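Local coordinates for hypothetical protein (Legionella pneumophila subsp. pneumophila, PDB 2IM9), which is of unknown function but belongs to the N-acetylmuramoyl-L-alanine amidase-like family of the CA peptidase clan, so it may be a cell-wall amidase, at residues V166-P177 against L212-P223. Sequence-based numbering, arbitrary orientation. Where two conformers were deposited one is given.
Sequences VALYANALINKP and LETSLSNVPYIP
Two neighbouring antiparallel strands, 168-175 and 214-223, run side by side here, with Leu168 facing Tyr221 and Ile174 facing Ser215. Each strand is interrupted midway, yet the register is kept across the break. Leu168 N donates a hydrogen bond to Tyr221 O at 2.8 Å. Val219 N does the same to Ala170 O. In the middle, side chains replace one backbone bond. Ser217 N still reaches Ala172 O, but Ala172 N donates to Ser217 OG at 2.9 Å. A chi1 of 70° sets that hydroxyl between the backbone N and carbonyl carbon of its own residue. Asp265 is its second partner. Ser217 O instead takes Asn171 ND2 at 2.9 Å. The same amide nitrogen makes a weak bond to Asn218 OD1, and the two amides lie side by side with planes 23° apart. Strand 168-175 is an edge strand of the eight-stranded antiparallel sheet; its neighbour 214-223 pairs in turn with strand 311-317. Leu168 CB makes an off-centre CH-pi contact with the Tyr221 ring, 4.2 Å from its centroid. The ring edge meets Tyr169 C and Ala170 N. One water joins Tyr221 OH to Tyr169 O. On the face with Tyr169 and Leu216, Leu173 CD1 touches Thr214 CG2 at 3.6 Å. Ala170 and Val219 turn to the other face and touch Ile250. Beyond the strands, Pro177 CG lies 3.2 Å from Leu212 O.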
loop_
_atom_site.group_PDB
_atom_site.type_symbol
_atom_site.label_atom_id
_atom_site.label_comp_id
_atom_site.label_asym_id
_atom_site.label_seq_id
_atom_site.Cartn_x
_atom_site.Cartn_y
_atom_site.Cartn_z
ATOM N N VAL A 166 4.181 3.432 -23.251
ATOM C CA VAL A 166 4.742 4.753 -22.996
ATOM C C VAL A 166 5.506 4.765 -21.662
ATOM O O VAL A 166 6.050 5.804 -21.260
ATOM C CB VAL A 166 3.644 5.826 -22.974
ATOM C CG1 VAL A 166 2.981 5.933 -24.361
ATOM C CG2 VAL A 166 2.602 5.506 -21.932
ATOM N N ALA A 167 5.556 3.609 -20.997
ATOM C CA ALA A 167 6.160 3.526 -19.656
ATOM C C ALA A 167 7.678 3.659 -19.641
ATOM O O ALA A 167 8.356 3.329 -20.622
ATOM C CB ALA A 167 5.753 2.234 -18.959
ATOM N N LEU A 168 8.177 4.115 -18.495
ATOM C CA LEU A 168 9.604 4.284 -18.209
ATOM C C LEU A 168 9.923 3.507 -16.930
ATOM O O LEU A 168 9.025 2.955 -16.303
ATOM C CB LEU A 168 9.923 5.764 -18.005
ATOM C CG LEU A 168 9.563 6.682 -19.186
ATOM C CD1 LEU A 168 9.664 8.162 -18.810
ATOM C CD2 LEU A 168 10.436 6.326 -20.398
ATOM N N TYR A 169 11.203 3.447 -16.553
ATOM C CA TYR A 169 11.599 2.760 -15.316
ATOM C C TYR A 169 12.096 3.746 -14.276
ATOM O O TYR A 169 12.949 4.616 -14.565
ATOM C CB TYR A 169 12.717 1.735 -15.583
ATOM C CG TYR A 169 12.354 0.598 -16.517
ATOM C CD1 TYR A 169 11.589 -0.478 -16.071
ATOM C CD2 TYR A 169 12.821 0.584 -17.827
ATOM C CE1 TYR A 169 11.262 -1.527 -16.921
ATOM C CE2 TYR A 169 12.515 -0.468 -18.693
ATOM C CZ TYR A 169 11.738 -1.512 -18.238
ATOM O OH TYR A 169 11.447 -2.542 -19.117
ATOM N N ALA A 170 11.552 3.629 -13.068
ATOM C CA ALA A 170 12.084 4.349 -11.908
ATOM C C ALA A 170 12.944 3.389 -11.098
ATOM O O ALA A 170 12.576 2.231 -10.914
ATOM C CB ALA A 170 10.959 4.863 -11.054
ATOM N N ASN A 171 14.083 3.881 -10.607
ATOM C CA ASN A 171 14.948 3.087 -9.748
ATOM C C ASN A 171 15.263 3.862 -8.475
ATOM O O ASN A 171 15.478 5.079 -8.507
ATOM C CB ASN A 171 16.265 2.753 -10.439
ATOM C CG ASN A 171 16.076 2.260 -11.848
ATOM O OD1 ASN A 171 16.615 2.854 -12.793
ATOM N ND2 ASN A 171 15.302 1.199 -12.015
ATOM N N ALA A 172 15.276 3.159 -7.358
ATOM C CA ALA A 172 15.812 3.735 -6.138
ATOM C C ALA A 172 16.671 2.667 -5.515
ATOM O O ALA A 172 16.311 1.502 -5.534
ATOM C CB ALA A 172 14.694 4.113 -5.202
ATOM N N LEU A 173 17.807 3.075 -4.959
ATOM C CA LEU A 173 18.654 2.120 -4.256
ATOM C C LEU A 173 18.214 2.099 -2.795
ATOM O O LEU A 173 18.477 3.051 -2.047
ATOM C CB LEU A 173 20.126 2.492 -4.389
ATOM C CG LEU A 173 21.063 1.447 -3.799
ATOM C CD1 LEU A 173 20.929 0.126 -4.531
ATOM C CD2 LEU A 173 22.486 1.961 -3.867
ATOM N N ILE A 174 17.503 1.033 -2.441
ATOM C CA ILE A 174 16.888 0.893 -1.117
ATOM C C ILE A 174 17.891 0.216 -0.213
ATOM O O ILE A 174 18.151 -0.983 -0.342
ATOM C CB ILE A 174 15.577 0.046 -1.122
ATOM C CG1 ILE A 174 14.575 0.527 -2.185
ATOM C CG2 ILE A 174 14.961 0.020 0.283
ATOM C CD1 ILE A 174 14.015 1.914 -1.968
ATOM N N ASN A 175 18.452 0.989 0.703
ATOM C CA ASN A 175 19.524 0.516 1.575
ATOM C C ASN A 175 18.898 0.259 2.947
ATOM O O ASN A 175 18.752 1.192 3.746
ATOM C CB ASN A 175 20.603 1.613 1.651
ATOM C CG ASN A 175 21.839 1.188 2.445
ATOM O OD1 ASN A 175 21.737 0.449 3.418
ATOM N ND2 ASN A 175 23.019 1.696 2.039
ATOM N N LYS A 176 18.491 -0.987 3.206
ATOM C CA LYS A 176 17.810 -1.283 4.478
ATOM C C LYS A 176 18.676 -0.992 5.709
ATOM O O LYS A 176 18.198 -0.345 6.656
ATOM C CB LYS A 176 17.254 -2.707 4.500
ATOM C CG LYS A 176 16.000 -2.844 3.675
ATOM C CD LYS A 176 15.310 -4.193 3.915
ATOM C CE LYS A 176 14.101 -4.306 3.000
ATOM N NZ LYS A 176 13.458 -5.666 3.032
ATOM N N PRO A 177 19.959 -1.433 5.707
ATOM C CA PRO A 177 20.753 -1.111 6.905
ATOM C C PRO A 177 20.858 0.383 7.204
ATOM O O PRO A 177 20.794 0.778 8.374
ATOM C CB PRO A 177 22.125 -1.732 6.601
ATOM C CG PRO A 177 21.804 -2.865 5.664
ATOM C CD PRO A 177 20.727 -2.263 4.762
ATOM N N LEU A 212 20.685 -6.650 6.981
ATOM C CA LEU A 212 19.711 -6.770 5.910
ATOM C C LEU A 212 20.264 -6.319 4.557
ATOM O O LEU A 212 21.359 -5.776 4.468
ATOM C CB LEU A 212 18.418 -6.032 6.253
ATOM C CG LEU A 212 17.692 -6.495 7.533
ATOM C CD1 LEU A 212 16.424 -5.662 7.716
ATOM C CD2 LEU A 212 17.367 -7.981 7.484
ATOM N N GLU A 213 19.457 -6.533 3.520
ATOM C CA GLU A 213 19.962 -6.381 2.160
ATOM C C GLU A 213 19.733 -4.990 1.561
ATOM O O GLU A 213 18.998 -4.164 2.107
ATOM C CB GLU A 213 19.437 -7.494 1.236
ATOM C CG GLU A 213 19.730 -8.931 1.719
ATOM C CD GLU A 213 21.206 -9.176 2.047
ATOM O OE1 GLU A 213 22.064 -8.931 1.171
ATOM O OE2 GLU A 213 21.507 -9.615 3.185
ATOM N N THR A 214 20.430 -4.733 0.453
ATOM C CA THR A 214 20.278 -3.490 -0.306
ATOM C C THR A 214 19.748 -3.911 -1.668
ATOM O O THR A 214 20.248 -4.869 -2.239
ATOM C CB THR A 214 21.613 -2.747 -0.417
ATOM O OG1 THR A 214 21.952 -2.210 0.872
ATOM C CG2 THR A 214 21.550 -1.619 -1.460
ATOM N N SER A 215 18.713 -3.220 -2.159
ATOM C CA SER A 215 18.048 -3.629 -3.391
ATOM C C SER A 215 17.783 -2.428 -4.256
ATOM O O SER A 215 17.253 -1.417 -3.771
ATOM C CB SER A 215 16.701 -4.284 -3.084
ATOM O OG SER A 215 16.823 -5.319 -2.130
ATOM N N LEU A 216 18.118 -2.545 -5.541
ATOM C CA LEU A 216 17.811 -1.482 -6.482
ATOM C C LEU A 216 16.442 -1.777 -7.073
ATOM O O LEU A 216 16.242 -2.836 -7.673
ATOM C CB LEU A 216 18.858 -1.438 -7.601
ATOM C CG LEU A 216 18.730 -0.319 -8.646
ATOM C CD1 LEU A 216 19.025 1.077 -8.083
ATOM C CD2 LEU A 216 19.676 -0.663 -9.823
ATOM N N SER A 217 15.492 -0.862 -6.912
ATOM C CA SER A 217 14.164 -1.133 -7.430
ATOM C C SER A 217 14.138 -0.990 -8.953
ATOM O O SER A 217 15.054 -0.406 -9.559
ATOM C CB SER A 217 13.126 -0.223 -6.775
ATOM O OG SER A 217 13.286 1.111 -7.208
ATOM N N ASN A 218 13.087 -1.529 -9.569
ATOM C CA ASN A 218 12.873 -1.367 -11.011
ATOM C C ASN A 218 11.356 -1.255 -11.212
ATOM O O ASN A 218 10.634 -2.260 -11.384
ATOM C CB ASN A 218 13.469 -2.533 -11.810
ATOM C CG ASN A 218 13.811 -2.148 -13.257
ATOM O OD1 ASN A 218 14.174 -0.997 -13.541
ATOM N ND2 ASN A 218 13.753 -3.121 -14.159
ATOM N N VAL A 219 10.872 -0.022 -11.143
ATOM C CA VAL A 219 9.435 0.209 -11.044
ATOM C C VAL A 219 8.934 0.860 -12.322
ATOM O O VAL A 219 9.233 2.036 -12.569
ATOM C CB VAL A 219 9.094 1.141 -9.867
ATOM C CG1 VAL A 219 7.563 1.360 -9.792
ATOM C CG2 VAL A 219 9.648 0.556 -8.531
ATOM N N PRO A 220 8.138 0.117 -13.119
ATOM C CA PRO A 220 7.588 0.772 -14.309
ATOM C C PRO A 220 6.659 1.916 -13.928
ATOM O O PRO A 220 5.962 1.841 -12.897
ATOM C CB PRO A 220 6.800 -0.353 -14.995
ATOM C CG PRO A 220 7.448 -1.620 -14.489
ATOM C CD PRO A 220 7.728 -1.301 -13.045
ATOM N N TYR A 221 6.642 2.971 -14.733
ATOM C CA TYR A 221 5.647 4.033 -14.511
ATOM C C TYR A 221 5.270 4.698 -15.816
ATOM O O TYR A 221 6.099 4.811 -16.742
ATOM C CB TYR A 221 6.104 5.074 -13.462
ATOM C CG TYR A 221 7.219 6.001 -13.914
ATOM C CD1 TYR A 221 6.937 7.301 -14.361
ATOM C CD2 TYR A 221 8.558 5.592 -13.883
ATOM C CE1 TYR A 221 7.963 8.174 -14.764
ATOM C CE2 TYR A 221 9.593 6.465 -14.326
ATOM C CZ TYR A 221 9.280 7.740 -14.748
ATOM O OH TYR A 221 10.295 8.598 -15.155
ATOM N N ILE A 222 4.002 5.104 -15.886
ATOM C CA ILE A 222 3.531 5.908 -17.007
ATOM C C ILE A 222 3.805 7.345 -16.614
ATOM O O ILE A 222 3.295 7.823 -15.596
ATOM C CB ILE A 222 2.033 5.741 -17.230
ATOM C CG1 ILE A 222 1.682 4.276 -17.509
ATOM C CG2 ILE A 222 1.564 6.572 -18.440
ATOM C CD1 ILE A 222 0.193 4.042 -17.494
ATOM N N PRO A 223 4.623 8.044 -17.410
ATOM C CA PRO A 223 5.035 9.407 -17.088
ATOM C C PRO A 223 3.949 10.454 -17.346
ATOM O O PRO A 223 3.111 10.272 -18.242
ATOM C CB PRO A 223 6.188 9.641 -18.066
ATOM C CG PRO A 223 5.859 8.829 -19.213
ATOM C CD PRO A 223 5.240 7.578 -18.666
HETATM O O HOH W 1 12.836 7.298 -15.424
#